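Local atomic coordinates of response regulator aspartate phosphatase I (PDB entry 4I1A), a protein that dephosphorylates the sporulation phosphotransferase Spo0F and activates gene expression, excision and transfer of ICEBs1 by inactivating the repressor ImmR. Residues Gly192-Ser197 with Leu204-Lys209. Sequence-based numbering, arbitrary orientation.
Sequences GNLIDS and LEQFLK
I195 meets F207 at the rim of the phenyl ring: CD1 of the isoleucine lies near the ring plane, 3.9 Å from F207 CE2, so a methyl group abuts an aromatic edge. The extended I195 chain, with CD1 anti to CA (chi2 -178°), carries the methyl out to that edge and crosses the phenylalanine at roughly a right angle. The CB of F207 does not aim at 192-197; it is the ring that swings across, with CZ ending 4.5 Å from G192 N. That approach to the glycine backbone is loose and oblique to the ring. F207 is buried, and beyond this contact it also packs on A191 of its partner helix and on N229, I230 and C233 of helix 220-236.

A second apolar touch runs beside the first, between L194 CD1 and the aliphatic part of Q206, whose CG is 4.1 Å away. Here too the side chains cross nearly at right angles. With CG of Q206 anti to its carbonyl carbon (chi1 -77°), a methylene faces the leucine; the bend at chi2 then sets the direction of the amide beyond it.

Helices 180-196 and 200-215 form the antiparallel helical hairpin of a tetratricopeptide repeat, predicted as the third of RapI. Locally their axes run at 161° and come no closer than 10.1 Å, a spacing bridged by these side chains, with no hydrogen bond joining the two segments.

N193, D196 and S197 make their polar bonds elsewhere than across the contact. S197 OG gives a weak bond to N193 O, 3.3 Å long, where the chain leaves the helix. N193 ND2 bonds S162 OG, and D196 OD2 forms a salt bridge with K157 NZ.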
loop_
_atom_site.group_PDB
_atom_site.type_symbol
_atom_site.label_atom_id
_atom_site.label_comp_id
_atom_site.label_asym_id
_atom_site.label_seq_id
_atom_site.Cartn_x
_atom_site.Cartn_y
_atom_site.Cartn_z
ATOM N N GLY A 192 -6.274 -4.274 -1.570
ATOM C CA GLY A 192 -4.844 -4.499 -1.388
ATOM C C GLY A 192 -4.411 -5.827 -2.003
ATOM O O GLY A 192 -3.369 -5.919 -2.654
ATOM N N ASN A 193 -5.213 -6.866 -1.792
ATOM C CA ASN A 193 -4.943 -8.164 -2.397
ATOM C C ASN A 193 -5.012 -8.101 -3.921
ATOM O O ASN A 193 -4.169 -8.669 -4.613
ATOM C CB ASN A 193 -5.924 -9.200 -1.872
ATOM C CG ASN A 193 -5.551 -9.712 -0.495
ATOM O OD1 ASN A 193 -4.464 -10.250 -0.302
ATOM N ND2 ASN A 193 -6.458 -9.555 0.472
ATOM N N LEU A 194 -6.018 -7.397 -4.432
ATOM C CA LEU A 194 -6.158 -7.173 -5.867
ATOM C C LEU A 194 -4.957 -6.414 -6.442
ATOM O O LEU A 194 -4.503 -6.716 -7.548
ATOM C CB LEU A 194 -7.477 -6.443 -6.174
ATOM C CG LEU A 194 -8.726 -7.295 -5.932
ATOM C CD1 LEU A 194 -10.005 -6.487 -5.960
ATOM C CD2 LEU A 194 -8.790 -8.446 -6.945
ATOM N N ILE A 195 -4.448 -5.436 -5.691
ATOM C CA ILE A 195 -3.229 -4.721 -6.073
ATOM C C ILE A 195 -2.035 -5.679 -6.181
ATOM O O ILE A 195 -1.282 -5.644 -7.157
ATOM C CB ILE A 195 -2.901 -3.579 -5.079
ATOM C CG1 ILE A 195 -3.837 -2.394 -5.310
ATOM C CG2 ILE A 195 -1.446 -3.112 -5.207
ATOM C CD1 ILE A 195 -3.538 -1.244 -4.421
ATOM N N ASP A 196 -1.875 -6.550 -5.189
ATOM C CA ASP A 196 -0.824 -7.557 -5.244
ATOM C C ASP A 196 -0.947 -8.505 -6.447
ATOM O O ASP A 196 0.042 -9.105 -6.855
ATOM C CB ASP A 196 -0.755 -8.349 -3.935
ATOM C CG ASP A 196 -0.291 -7.504 -2.770
ATOM O OD1 ASP A 196 0.302 -6.430 -3.016
ATOM O OD2 ASP A 196 -0.508 -7.918 -1.610
ATOM N N SER A 197 -2.150 -8.638 -7.003
ATOM C CA SER A 197 -2.361 -9.459 -8.190
ATOM C C SER A 197 -2.353 -8.620 -9.464
ATOM O O SER A 197 -2.716 -9.118 -10.532
ATOM C CB SER A 197 -3.707 -10.197 -8.121
ATOM O OG SER A 197 -3.813 -10.999 -6.970
ATOM N N LEU A 204 -9.522 -0.491 -8.001
ATOM C CA LEU A 204 -10.141 0.825 -8.091
ATOM C C LEU A 204 -11.650 0.775 -7.797
ATOM O O LEU A 204 -12.190 1.661 -7.128
ATOM C CB LEU A 204 -9.880 1.456 -9.465
ATOM C CG LEU A 204 -10.569 2.809 -9.679
ATOM C CD1 LEU A 204 -9.921 3.902 -8.820
ATOM C CD2 LEU A 204 -10.599 3.199 -11.149
ATOM N N GLU A 205 -12.332 -0.258 -8.293
ATOM C CA GLU A 205 -13.763 -0.398 -8.023
ATOM C C GLU A 205 -13.994 -0.532 -6.526
ATOM O O GLU A 205 -14.911 0.078 -5.981
ATOM C CB GLU A 205 -14.372 -1.594 -8.761
ATOM C CG GLU A 205 -14.380 -1.494 -10.281
ATOM C CD GLU A 205 -14.499 -2.863 -10.954
ATOM O OE1 GLU A 205 -15.024 -3.805 -10.313
ATOM O OE2 GLU A 205 -14.053 -3.003 -12.116
ATOM N N GLN A 206 -13.161 -1.332 -5.861
ATOM C CA GLN A 206 -13.267 -1.486 -4.413
ATOM C C GLN A 206 -13.080 -0.156 -3.690
ATOM O O GLN A 206 -13.920 0.241 -2.880
ATOM C CB GLN A 206 -12.250 -2.494 -3.892
ATOM C CG GLN A 206 -12.630 -3.940 -4.146
ATOM C CD GLN A 206 -14.002 -4.292 -3.602
ATOM O OE1 GLN A 206 -14.325 -4.002 -2.449
ATOM N NE2 GLN A 206 -14.822 -4.913 -4.439
ATOM N N PHE A 207 -11.974 0.524 -3.987
ATOM C CA PHE A 207 -11.649 1.793 -3.343
ATOM C C PHE A 207 -12.716 2.851 -3.622
ATOM O O PHE A 207 -12.985 3.692 -2.766
ATOM C CB PHE A 207 -10.264 2.300 -3.777
ATOM C CG PHE A 207 -9.105 1.531 -3.174
ATOM C CD1 PHE A 207 -9.024 1.322 -1.803
ATOM C CD2 PHE A 207 -8.093 1.026 -3.980
ATOM C CE1 PHE A 207 -7.957 0.623 -1.250
ATOM C CE2 PHE A 207 -7.024 0.320 -3.432
ATOM C CZ PHE A 207 -6.955 0.122 -2.067
ATOM N N LEU A 208 -13.321 2.815 -4.809
ATOM C CA LEU A 208 -14.409 3.754 -5.122
ATOM C C LEU A 208 -15.610 3.530 -4.210
ATOM O O LEU A 208 -16.272 4.482 -3.796
ATOM C CB LEU A 208 -14.829 3.681 -6.593
ATOM C CG LEU A 208 -13.835 4.341 -7.564
ATOM C CD1 LEU A 208 -14.183 4.011 -9.009
ATOM C CD2 LEU A 208 -13.776 5.854 -7.361
ATOM N N LYS A 209 -15.885 2.272 -3.889
ATOM C CA LYS A 209 -16.961 1.967 -2.960
ATOM C C LYS A 209 -16.586 2.487 -1.583
ATOM O O LYS A 209 -17.410 3.056 -0.880
ATOM C CB LYS A 209 -17.255 0.464 -2.910
ATOM C CG LYS A 209 -17.992 -0.058 -4.135
ATOM C CD LYS A 209 -18.670 -1.403 -3.859
ATOM C CE LYS A 209 -17.658 -2.512 -3.605
ATOM N NZ LYS A 209 -18.284 -3.718 -2.980
#